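Long-range contact in uncharacterized protein (Desulfovibrio piger ATCC 29098, PDB 4Z48), which is of unknown function but belongs to the LolA-like family, some of whose members handle lipoproteins, and so may bind a lipid or other hydrophobic ligand: residues V17-V22 with N126-D131. Sequence-based numbering, arbitrary orientation.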
ATOM      1  N   VAL A  17       3.628  -6.926  14.499  1.00 28.84           N
ATOM      2  CA  VAL A  17       4.520  -5.948  15.136  1.00 30.34           C
ATOM      3  C   VAL A  17       5.938  -6.075  14.535  1.00 33.28           C
ATOM      4  O   VAL A  17       6.525  -5.056  14.172  1.00 31.42           O
ATOM      5  CB  VAL A  17       4.534  -6.091  16.691  1.00 34.80           C
ATOM      6  CG1 VAL A  17       5.700  -5.339  17.335  1.00 35.13           C
ATOM      7  CG2 VAL A  17       3.206  -5.645  17.301  1.00 34.95           C
ATOM      8  N   ARG A  18       6.466  -7.310  14.444  1.00 31.38           N
ATOM      9  CA  ARG A  18       7.788  -7.604  13.851  1.00 30.89           C
ATOM     10  C   ARG A  18       7.843  -7.130  12.396  1.00 32.84           C
ATOM     11  O   ARG A  18       8.845  -6.538  11.974  1.00 33.11           O
ATOM     12  CB  ARG A  18       8.123  -9.105  13.924  1.00 28.38           C
ATOM     13  CG  ARG A  18       8.442  -9.613  15.326  1.00 36.05           C
ATOM     14  CD  ARG A  18       9.310 -10.860  15.280  1.00 42.79           C
ATOM     15  NE  ARG A  18       8.593 -12.048  14.813  1.00 44.68           N
ATOM     16  CZ  ARG A  18       9.084 -12.943  13.953  1.00 54.46           C
ATOM     17  NH1 ARG A  18      10.305 -12.792  13.446  1.00 31.50           N
ATOM     18  NH2 ARG A  18       8.358 -13.998  13.598  1.00 41.70           N
HETATM   19  N   MSE A  19       6.756  -7.369  11.634  1.00 25.46           N
HETATM   20  CA  MSE A  19       6.626  -6.938  10.249  1.00 24.33           C
HETATM   21  C   MSE A  19       6.725  -5.420  10.130  1.00 29.61           C
HETATM   22  O   MSE A  19       7.287  -4.910   9.168  1.00 28.61           O
HETATM   23  CB  MSE A  19       5.281  -7.410   9.672  1.00 24.63           C
HETATM   24  CG  MSE A  19       5.189  -8.914   9.510  1.00 28.10           C
HETATM   25 SE   MSE A  19       3.390  -9.421   8.934  0.75 32.03          SE
HETATM   26  CE  MSE A  19       3.297  -8.614   7.123  1.00 28.30           C
ATOM     27  N   ASP A  20       6.121  -4.702  11.087  1.00 28.36           N
ATOM     28  CA  ASP A  20       6.088  -3.240  11.123  1.00 27.60           C
ATOM     29  C   ASP A  20       7.500  -2.677  11.463  1.00 31.68           C
ATOM     30  O   ASP A  20       7.774  -1.514  11.163  1.00 34.44           O
ATOM     31  CB  ASP A  20       5.016  -2.759  12.130  1.00 29.56           C
ATOM     32  CG  ASP A  20       4.734  -1.263  12.153  1.00 37.34           C
ATOM     33  OD1 ASP A  20       4.715  -0.643  11.067  1.00 40.62           O
ATOM     34  OD2 ASP A  20       4.553  -0.708  13.265  1.00 40.74           O
ATOM     35  N   GLN A  21       8.392  -3.504  12.025  1.00 28.44           N
ATOM     36  CA  GLN A  21       9.762  -3.085  12.359  1.00 28.84           C
ATOM     37  C   GLN A  21      10.740  -3.184  11.168  1.00 30.96           C
ATOM     38  O   GLN A  21      11.854  -2.671  11.282  1.00 31.01           O
ATOM     39  CB  GLN A  21      10.311  -3.869  13.553  1.00 31.08           C
ATOM     40  CG  GLN A  21       9.864  -3.263  14.897  1.00 46.13           C
ATOM     41  CD  GLN A  21       9.692  -4.280  16.007  1.00 74.47           C
ATOM     42  OE1 GLN A  21      10.243  -5.396  15.986  1.00 68.29           O
ATOM     43  NE2 GLN A  21       8.931  -3.898  17.026  1.00 74.16           N
ATOM     44  N   VAL A  22      10.334  -3.807  10.036  1.00 27.18           N
ATOM     45  CA  VAL A  22      11.213  -3.973   8.848  1.00 27.74           C
ATOM     46  C   VAL A  22      11.662  -2.597   8.288  1.00 30.74           C
ATOM     47  O   VAL A  22      12.857  -2.387   8.055  1.00 30.33           O
ATOM     48  CB  VAL A  22      10.550  -4.853   7.752  1.00 31.43           C
ATOM     49  CG1 VAL A  22      11.386  -4.874   6.462  1.00 31.21           C
ATOM     50  CG2 VAL A  22      10.313  -6.278   8.272  1.00 31.05           C
ATOM     51  N   ASN A 126      -0.765   3.434   4.617  1.00 39.49           N
ATOM     52  CA  ASN A 126       0.082   2.534   5.420  1.00 38.67           C
ATOM     53  C   ASN A 126      -0.488   1.117   5.431  1.00 44.24           C
ATOM     54  O   ASN A 126      -1.607   0.895   5.906  1.00 43.23           O
ATOM     55  CB  ASN A 126       0.220   3.075   6.860  1.00 34.36           C
ATOM     56  CG  ASN A 126       1.183   2.355   7.790  1.00 64.57           C
ATOM     57  OD1 ASN A 126       1.835   1.359   7.454  1.00 58.28           O
ATOM     58  ND2 ASN A 126       1.280   2.847   9.015  1.00 59.44           N
ATOM     59  N   LEU A 127       0.283   0.169   4.867  1.00 42.85           N
ATOM     60  CA  LEU A 127      -0.091  -1.247   4.778  1.00 43.23           C
ATOM     61  C   LEU A 127       0.118  -1.977   6.129  1.00 46.55           C
ATOM     62  O   LEU A 127      -0.457  -3.053   6.323  1.00 45.35           O
ATOM     63  CB  LEU A 127       0.717  -1.935   3.639  1.00 43.32           C
ATOM     64  CG  LEU A 127       0.452  -3.418   3.270  1.00 48.48           C
ATOM     65  CD1 LEU A 127      -0.999  -3.690   2.932  1.00 49.14           C
ATOM     66  CD2 LEU A 127       1.319  -3.848   2.101  1.00 51.15           C
ATOM     67  N   ASP A 128       0.897  -1.385   7.069  1.00 42.23           N
ATOM     68  CA  ASP A 128       1.200  -2.058   8.325  1.00 40.86           C
ATOM     69  C   ASP A 128       0.792  -1.246   9.583  1.00 42.30           C
ATOM     70  O   ASP A 128       1.579  -1.141  10.530  1.00 40.85           O
ATOM     71  CB  ASP A 128       2.695  -2.435   8.356  1.00 43.24           C
ATOM     72  CG  ASP A 128       3.065  -3.531   7.363  1.00 54.41           C
ATOM     73  OD1 ASP A 128       2.744  -4.717   7.632  1.00 52.61           O
ATOM     74  OD2 ASP A 128       3.664  -3.201   6.311  1.00 60.12           O
ATOM     75  N   ASP A 129      -0.456  -0.732   9.613  1.00 36.82           N
ATOM     76  CA  ASP A 129      -1.016  -0.012  10.767  1.00 37.26           C
ATOM     77  C   ASP A 129      -1.568  -1.075  11.731  1.00 40.03           C
ATOM     78  O   ASP A 129      -2.762  -1.378  11.712  1.00 39.31           O
ATOM     79  CB  ASP A 129      -2.088   0.989  10.305  1.00 40.28           C
ATOM     80  CG  ASP A 129      -2.277   2.181  11.229  1.00 59.39           C
ATOM     81  OD1 ASP A 129      -2.471   1.967  12.445  1.00 59.32           O
ATOM     82  OD2 ASP A 129      -2.280   3.329  10.725  1.00 67.82           O
ATOM     83  N   VAL A 130      -0.649  -1.697  12.515  1.00 37.02           N
ATOM     84  CA  VAL A 130      -0.832  -2.854  13.399  1.00 36.74           C
ATOM     85  C   VAL A 130      -2.114  -2.768  14.269  1.00 40.95           C
ATOM     86  O   VAL A 130      -2.852  -3.762  14.366  1.00 40.41           O
ATOM     87  CB  VAL A 130       0.428  -3.130  14.275  1.00 41.15           C
ATOM     88  CG1 VAL A 130       0.155  -4.156  15.359  1.00 40.87           C
ATOM     89  CG2 VAL A 130       1.601  -3.601  13.416  1.00 40.36           C
ATOM     90  N   ASP A 131      -2.384  -1.603  14.873  1.00 37.39           N
ATOM     91  CA  ASP A 131      -3.515  -1.489  15.797  1.00 37.68           C
ATOM     92  C   ASP A 131      -4.866  -1.189  15.097  1.00 38.25           C
ATOM     93  O   ASP A 131      -5.871  -0.957  15.776  1.00 38.88           O
ATOM     94  CB  ASP A 131      -3.204  -0.463  16.900  1.00 40.52           C
ATOM     95  CG  ASP A 131      -2.083  -0.903  17.843  1.00 48.38           C
ATOM     96  OD1 ASP A 131      -2.133  -2.054  18.345  1.00 46.42           O
ATOM     97  OD2 ASP A 131      -1.172  -0.090  18.099  1.00 57.85           O
TER
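V130 turns both its methyls to V17 and D20 of helix 8-20: CG2 lies against D20 CB (3.7 Å), while CG1 meets V17 CG2 (3.9 Å), the two valine side chains lying roughly perpendicular. With CG anti to the backbone N (chi1 -172°), the D20 carboxylate is directed to the loop, and OD1 comes 3.2 Å from D128 O. Both atoms are acceptors, so the approach is probably unfavourable on its own; a weak bond from V130 N to D128 O and a long, weak ion pair from D20 OD1 to R84 may offset it. The D20 and D128 side chains run alongside in opposing senses, their carboxylate planes 29° apart, and D20 OD1 stays 5.5 Å from D128 OD2. D128 OD1 makes a salt bridge with R177, which probably offsets some of the like-charge repulsion. The same oxygen lies 4.0 Å from CE of selenomethionine M19, whose chain bends at chi3. Behind this shell, an Asx turn shapes the loop: D128 N donates to N126 OD1 (2.9 Å) from above the carbonyl plane. D129 then centres an inverse gamma turn, closed by that weak V130 N to D128 O bond, which sets V130 against the helix. The contact thus joins helix 8-20 to the connection between strands 101-104 and 133-143, with Y13 also touching V130 and R177 of strand 177-184 reaching M19 and D128.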